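Local coordinates for protein walker-Type ATPase (Pyrococcus abyssi, PDB 2QEN) that probably binds and hydrolyses ATP as a P-loop ATPase, holds ADP and magnesium, and has no established cellular role, at residues Leu35-Arg40 against Ala195-Val200; Phe134-Tyr139 against Thr170-Gly175. The protein carries 1 engineered substitution. All blocks are in the same frame, centred on the assembly; numbering follows the deposited sequence.

Overall arrangement
Interactions 1 and 2 belong to one parallel sheet, and both are mostly buried. They meet where strand 33-37 lies beside strand 165-171, with Leu36 O 3.2 Å from Gly171 N, a probable hydrogen bond. Interaction 1 pairs strand 33-37 with strand 196-199, one of the two outermost strands of the sheet. It consists of backbone bonds and leucine and valine packing, with Glu197 and Leu199 exposed. Interaction 2 lies further inside the sheet, at the ends of strands 130-135 and 165-171. There, side-chain hydrogen bonds of Asp135, Glu136, Gln138, Thr170 and Ser172 predominate. Both contacts reach the nucleotide site, interaction 1 through the phosphate-binding loop and interaction 2 through the magnesium site.

Interaction 1 of 2, residues Leu35-Arg40 against Ala195-Val200; sequences LLLGIR and AGEVLV. With ADP (adenosine-5'-diphosphate), chain C.
The carboxylate of Glu197 is the flat group at the strand pair. Leu37 CD1 sits over one of its faces, 4.0 Å from Glu197 CD. Leu35 CD1 approaches Glu197 OE2 obliquely at 4.1 Å, with the two side chains lying alongside each other. Helix 174-181 covers this side through Leu177, Leu181 and His178. On the other side of the sheet, Leu36 reaches across the strand boundary. Its CG is anti to the backbone N (chi1 -175°), which carries CD1 to 3.6 Å from Val198 CG1. The same methyl is 3.8 Å from Val200 CG2. Leu24 of helix 18-30 packs on Leu36 and Val198. The backbones run parallel. Leu35 N donates to Gly196 O at 2.7 Å from above the carbonyl plane. Val198 N, Leu37 N and Val200 N bond to Leu35 O, Val198 O and Leu37 O with nearly straight geometry. Beyond Gly38, one water takes the N-H of Ile39 and donates to Val200 O, 2.7 Å away. Gly38 O accepts from Lys44 NZ, and Arg40 CD lies 3.9 Å from ADP O3B. This is a parallel strand pair leading into the Walker A loop of a P-loop NTPase.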
loop_
_atom_site.group_PDB
_atom_site.type_symbol
_atom_site.label_atom_id
_atom_site.label_comp_id
_atom_site.label_asym_id
_atom_site.label_seq_id
_atom_site.Cartn_x
_atom_site.Cartn_y
_atom_site.Cartn_z
ATOM N N LEU A 35 -0.553 9.588 -6.964
ATOM C CA LEU A 35 -0.269 8.190 -6.638
ATOM C C LEU A 35 0.682 8.102 -5.442
ATOM O O LEU A 35 1.732 8.750 -5.427
ATOM C CB LEU A 35 0.295 7.415 -7.850
ATOM C CG LEU A 35 -0.326 7.673 -9.234
ATOM C CD1 LEU A 35 0.340 6.841 -10.322
ATOM C CD2 LEU A 35 -1.844 7.439 -9.220
ATOM N N LEU A 36 0.302 7.321 -4.433
ATOM C CA LEU A 36 1.166 7.092 -3.297
ATOM C C LEU A 36 1.730 5.671 -3.367
ATOM O O LEU A 36 0.990 4.695 -3.237
ATOM C CB LEU A 36 0.429 7.357 -1.988
ATOM C CG LEU A 36 1.261 7.266 -0.707
ATOM C CD1 LEU A 36 2.105 8.512 -0.570
ATOM C CD2 LEU A 36 0.345 7.097 0.504
ATOM N N LEU A 37 3.040 5.572 -3.584
ATOM C CA LEU A 37 3.665 4.325 -4.040
ATOM C C LEU A 37 4.813 3.840 -3.171
ATOM O O LEU A 37 5.588 4.647 -2.645
ATOM C CB LEU A 37 4.172 4.507 -5.481
ATOM C CG LEU A 37 3.170 5.012 -6.525
ATOM C CD1 LEU A 37 3.874 5.320 -7.873
ATOM C CD2 LEU A 37 2.017 4.012 -6.721
ATOM N N GLY A 38 4.916 2.519 -3.037
ATOM C CA GLY A 38 5.989 1.872 -2.288
ATOM C C GLY A 38 5.696 0.420 -1.950
ATOM O O GLY A 38 4.583 -0.070 -2.142
ATOM N N ILE A 39 6.717 -0.257 -1.442
ATOM C CA ILE A 39 6.665 -1.656 -0.990
ATOM C C ILE A 39 5.584 -1.879 0.078
ATOM O O ILE A 39 5.264 -0.972 0.854
ATOM C CB ILE A 39 8.070 -2.054 -0.413
ATOM C CG1 ILE A 39 9.183 -1.780 -1.432
ATOM C CG2 ILE A 39 8.148 -3.498 0.055
ATOM C CD1 ILE A 39 8.959 -2.342 -2.792
ATOM N N ARG A 40 5.008 -3.076 0.106
ATOM C CA ARG A 40 4.079 -3.454 1.167
ATOM C C ARG A 40 4.766 -3.354 2.537
ATOM O O ARG A 40 5.897 -3.807 2.693
ATOM C CB ARG A 40 3.585 -4.884 0.937
ATOM C CG ARG A 40 2.805 -5.475 2.099
ATOM C CD ARG A 40 1.307 -5.339 1.927
ATOM N NE ARG A 40 0.784 -6.450 1.137
ATOM C CZ ARG A 40 -0.067 -7.371 1.581
ATOM N NH1 ARG A 40 -0.522 -7.329 2.832
ATOM N NH2 ARG A 40 -0.475 -8.334 0.761
ATOM N N ALA A 195 -0.647 12.462 -13.328
ATOM C CA ALA A 195 -0.801 12.264 -11.888
ATOM C C ALA A 195 0.506 12.562 -11.161
ATOM O O ALA A 195 1.574 12.270 -11.667
ATOM C CB ALA A 195 -1.264 10.825 -11.588
ATOM N N GLY A 196 0.418 13.157 -9.977
ATOM C CA GLY A 196 1.593 13.289 -9.124
ATOM C C GLY A 196 1.985 11.924 -8.575
ATOM O O GLY A 196 1.172 10.993 -8.557
ATOM N N GLU A 197 3.235 11.794 -8.150
ATOM C CA GLU A 197 3.727 10.542 -7.589
ATOM C C GLU A 197 4.514 10.841 -6.341
ATOM O O GLU A 197 5.501 11.588 -6.374
ATOM C CB GLU A 197 4.611 9.771 -8.577
ATOM C CG GLU A 197 3.838 9.132 -9.728
ATOM C CD GLU A 197 4.679 8.196 -10.580
ATOM O OE1 GLU A 197 5.864 7.939 -10.251
ATOM O OE2 GLU A 197 4.144 7.710 -11.597
ATOM N N VAL A 198 4.055 10.253 -5.242
ATOM C CA VAL A 198 4.745 10.330 -3.971
ATOM C C VAL A 198 5.224 8.924 -3.582
ATOM O O VAL A 198 4.419 7.987 -3.441
ATOM C CB VAL A 198 3.853 11.009 -2.895
ATOM C CG1 VAL A 198 4.557 11.029 -1.531
ATOM C CG2 VAL A 198 3.496 12.436 -3.353
ATOM N N LEU A 199 6.543 8.799 -3.460
ATOM C CA LEU A 199 7.244 7.556 -3.207
ATOM C C LEU A 199 7.588 7.420 -1.730
ATOM O O LEU A 199 8.229 8.311 -1.159
ATOM C CB LEU A 199 8.542 7.529 -4.014
ATOM C CG LEU A 199 8.588 7.177 -5.515
ATOM C CD1 LEU A 199 7.359 7.571 -6.291
ATOM C CD2 LEU A 199 9.851 7.758 -6.162
ATOM N N VAL A 200 7.152 6.307 -1.129
ATOM C CA VAL A 200 7.456 5.977 0.266
ATOM C C VAL A 200 8.427 4.796 0.302
ATOM O O VAL A 200 8.075 3.669 -0.054
ATOM C CB VAL A 200 6.175 5.672 1.117
ATOM C CG1 VAL A 200 6.543 5.459 2.575
ATOM C CG2 VAL A 200 5.137 6.787 0.993
HETATM P PB ADP C . 1.536 -0.241 3.794
HETATM O O1B ADP C . 2.634 0.549 3.122
HETATM O O2B ADP C . 0.198 0.459 3.711
HETATM O O3B ADP C . 1.450 -1.696 3.416
HETATM P PA ADP C . 1.201 0.250 6.690
HETATM O O1A ADP C . 0.932 1.731 6.678
HETATM O O2A ADP C . 0.105 -0.712 7.030
HETATM O O3A ADP C . 1.980 -0.239 5.340
HETATM O "O5'" ADP C . 2.421 0.066 7.736
HETATM C "C5'" ADP C . 2.789 -1.198 8.296
HETATM C "C4'" ADP C . 2.865 -1.039 9.820
HETATM O "O4'" ADP C . 4.103 -0.408 10.199
HETATM C "C3'" ADP C . 1.790 -0.145 10.437
HETATM O "O3'" ADP C . 0.646 -0.875 10.861
HETATM C "C2'" ADP C . 2.457 0.413 11.653
HETATM O "O2'" ADP C . 2.565 -0.679 12.562
HETATM C "C1'" ADP C . 3.880 0.579 11.211
HETATM N N9 ADP C . 4.292 1.891 10.664
HETATM C C8 ADP C . 4.357 2.198 9.355
HETATM N N7 ADP C . 4.852 3.445 9.166
HETATM C C5 ADP C . 5.114 3.958 10.382
HETATM C C6 ADP C . 5.648 5.230 10.912
HETATM N N6 ADP C . 6.015 6.230 10.079
HETATM N N1 ADP C . 5.763 5.357 12.258
HETATM C C2 ADP C . 5.392 4.381 13.093
HETATM N N3 ADP C . 4.920 3.187 12.686
HETATM C C4 ADP C . 4.753 2.923 11.368
HETATM O O HOH W 1 9.067 1.344 -0.883
#

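Interaction 2 of 2, residues Phe134-Tyr139 against Thr170-Gly175; sequences FDEAQY and TGSEVG
Glu136 folds back onto Ser172. From CB its chain starts away from segment 170-175. It bends at chi2 (-68°), bringing the carboxylate to Ser172. OE2 accepts from Ser172 OG at 2.6 Å on its syn lone pair. OE1 accepts from Ser172 N at 2.9 Å, from the syn side but tilted out of the carboxylate plane. Gln138 NE2 takes the anti lone pair of Glu136 OE1 at 2.8 Å. These three bonds fix the rotation of the carboxylate. Gln138 NE2 also bonds to Glu173 OE1 at 3.1 Å, the amide and carboxylate planes 59° apart. Thr170 OG1 joins the strand ends. It receives Glu136 N at 2.9 Å and donates to Asp135 OD1 at 2.5 Å, a doubtful, too-short length. Backbone bonds from Thr170 N to Phe134 O and from Ala137 N to Thr170 O add to this. Asp135 OD2 is hydrogen-bonded to Ser45 OG, and Ser172 OG to Lys44 NZ. Asp135 and Glu136 belong to the magnesium site, the nearest Glu136 side-chain atom about 4 Å from the ion, consistent with a Walker B pair. Asp135 ends strand 130-135 and Glu136 follows it, facing helix 44-54. Strand 165-171, alongside, leads through Ser172 and Glu173 into helix 174-181.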
loop_
_atom_site.group_PDB
_atom_site.type_symbol
_atom_site.label_atom_id
_atom_site.label_comp_id
_atom_site.label_asym_id
_atom_site.label_seq_id
_atom_site.Cartn_x
_atom_site.Cartn_y
_atom_site.Cartn_z
ATOM N N PHE A 134 -8.212 5.936 -2.396
ATOM C CA PHE A 134 -8.383 4.519 -2.658
ATOM C C PHE A 134 -7.090 3.787 -2.268
ATOM O O PHE A 134 -6.053 3.929 -2.914
ATOM C CB PHE A 134 -8.731 4.293 -4.136
ATOM C CG PHE A 134 -10.082 4.844 -4.545
ATOM C CD1 PHE A 134 -10.212 6.161 -4.987
ATOM C CD2 PHE A 134 -11.221 4.043 -4.497
ATOM C CE1 PHE A 134 -11.444 6.678 -5.367
ATOM C CE2 PHE A 134 -12.483 4.552 -4.886
ATOM C CZ PHE A 134 -12.591 5.869 -5.320
ATOM N N ASP A 135 -7.160 3.012 -1.195
ATOM C CA ASP A 135 -6.001 2.279 -0.713
ATOM C C ASP A 135 -5.880 0.976 -1.467
ATOM O O ASP A 135 -6.830 0.199 -1.514
ATOM C CB ASP A 135 -6.111 2.016 0.796
ATOM C CG ASP A 135 -4.761 2.095 1.504
ATOM O OD1 ASP A 135 -3.692 2.200 0.819
ATOM O OD2 ASP A 135 -4.773 2.080 2.755
ATOM N N GLU A 136 -4.714 0.760 -2.078
ATOM C CA GLU A 136 -4.445 -0.412 -2.926
ATOM C C GLU A 136 -5.423 -0.452 -4.104
ATOM O O GLU A 136 -6.100 -1.467 -4.361
ATOM C CB GLU A 136 -4.462 -1.728 -2.120
ATOM C CG GLU A 136 -3.491 -1.811 -0.920
ATOM C CD GLU A 136 -2.006 -1.847 -1.288
ATOM O OE1 GLU A 136 -1.661 -2.094 -2.467
ATOM O OE2 GLU A 136 -1.165 -1.631 -0.378
ATOM N N ALA A 137 -5.433 0.652 -4.843
ATOM C CA ALA A 137 -6.375 0.902 -5.925
ATOM C C ALA A 137 -6.210 -0.036 -7.133
ATOM O O ALA A 137 -7.084 -0.100 -8.004
ATOM C CB ALA A 137 -6.284 2.372 -6.351
ATOM N N GLN A 138 -5.110 -0.785 -7.179
ATOM C CA GLN A 138 -4.921 -1.765 -8.254
ATOM C C GLN A 138 -5.980 -2.876 -8.202
ATOM O O GLN A 138 -6.229 -3.547 -9.213
ATOM C CB GLN A 138 -3.490 -2.345 -8.266
ATOM C CG GLN A 138 -3.160 -3.296 -7.125
ATOM C CD GLN A 138 -2.633 -2.590 -5.882
ATOM O OE1 GLN A 138 -2.666 -1.365 -5.781
ATOM N NE2 GLN A 138 -2.141 -3.370 -4.932
ATOM N N TYR A 139 -6.606 -3.067 -7.035
ATOM C CA TYR A 139 -7.684 -4.045 -6.911
ATOM C C TYR A 139 -8.987 -3.599 -7.567
ATOM O O TYR A 139 -9.927 -4.379 -7.671
ATOM C CB TYR A 139 -7.930 -4.431 -5.452
ATOM C CG TYR A 139 -6.838 -5.300 -4.864
ATOM C CD1 TYR A 139 -6.853 -6.675 -5.031
ATOM C CD2 TYR A 139 -5.795 -4.734 -4.137
ATOM C CE1 TYR A 139 -5.842 -7.488 -4.489
ATOM C CE2 TYR A 139 -4.781 -5.529 -3.586
ATOM C CZ TYR A 139 -4.819 -6.903 -3.762
ATOM O OH TYR A 139 -3.818 -7.688 -3.241
ATOM N N THR A 170 -3.287 4.639 -3.864
ATOM C CA THR A 170 -2.097 4.024 -3.318
ATOM C C THR A 170 -1.976 2.632 -3.926
ATOM O O THR A 170 -2.972 2.049 -4.385
ATOM C CB THR A 170 -2.109 3.909 -1.761
ATOM O OG1 THR A 170 -2.654 2.641 -1.380
ATOM C CG2 THR A 170 -2.899 5.059 -1.099
ATOM N N GLY A 171 -0.755 2.117 -3.918
ATOM C CA GLY A 171 -0.474 0.766 -4.379
ATOM C C GLY A 171 0.856 0.259 -3.859
ATOM O O GLY A 171 1.879 0.955 -3.934
ATOM N N SER A 172 0.826 -0.945 -3.297
ATOM C CA SER A 172 2.039 -1.702 -2.996
ATOM C C SER A 172 2.538 -2.428 -4.248
ATOM O O SER A 172 3.742 -2.623 -4.413
ATOM C CB SER A 172 1.783 -2.707 -1.873
ATOM O OG SER A 172 1.361 -2.048 -0.680
ATOM N N GLU A 173 1.606 -2.831 -5.113
ATOM C CA GLU A 173 1.934 -3.461 -6.389
ATOM C C GLU A 173 1.978 -2.342 -7.420
ATOM O O GLU A 173 1.048 -2.161 -8.205
ATOM C CB GLU A 173 0.901 -4.539 -6.757
ATOM C CG GLU A 173 0.678 -5.610 -5.647
ATOM C CD GLU A 173 -0.427 -6.611 -5.987
ATOM O OE1 GLU A 173 -1.615 -6.204 -6.035
ATOM O OE2 GLU A 173 -0.116 -7.811 -6.193
ATOM N N VAL A 174 3.065 -1.574 -7.373
ATOM C CA VAL A 174 3.223 -0.348 -8.150
ATOM C C VAL A 174 3.047 -0.539 -9.666
ATOM O O VAL A 174 2.332 0.225 -10.323
ATOM C CB VAL A 174 4.574 0.349 -7.835
ATOM C CG1 VAL A 174 4.727 1.633 -8.677
ATOM C CG2 VAL A 174 4.666 0.687 -6.351
ATOM N N GLY A 175 3.687 -1.560 -10.213
ATOM C CA GLY A 175 3.590 -1.847 -11.637
ATOM C C GLY A 175 2.171 -2.179 -12.048
ATOM O O GLY A 175 1.758 -1.862 -13.154
#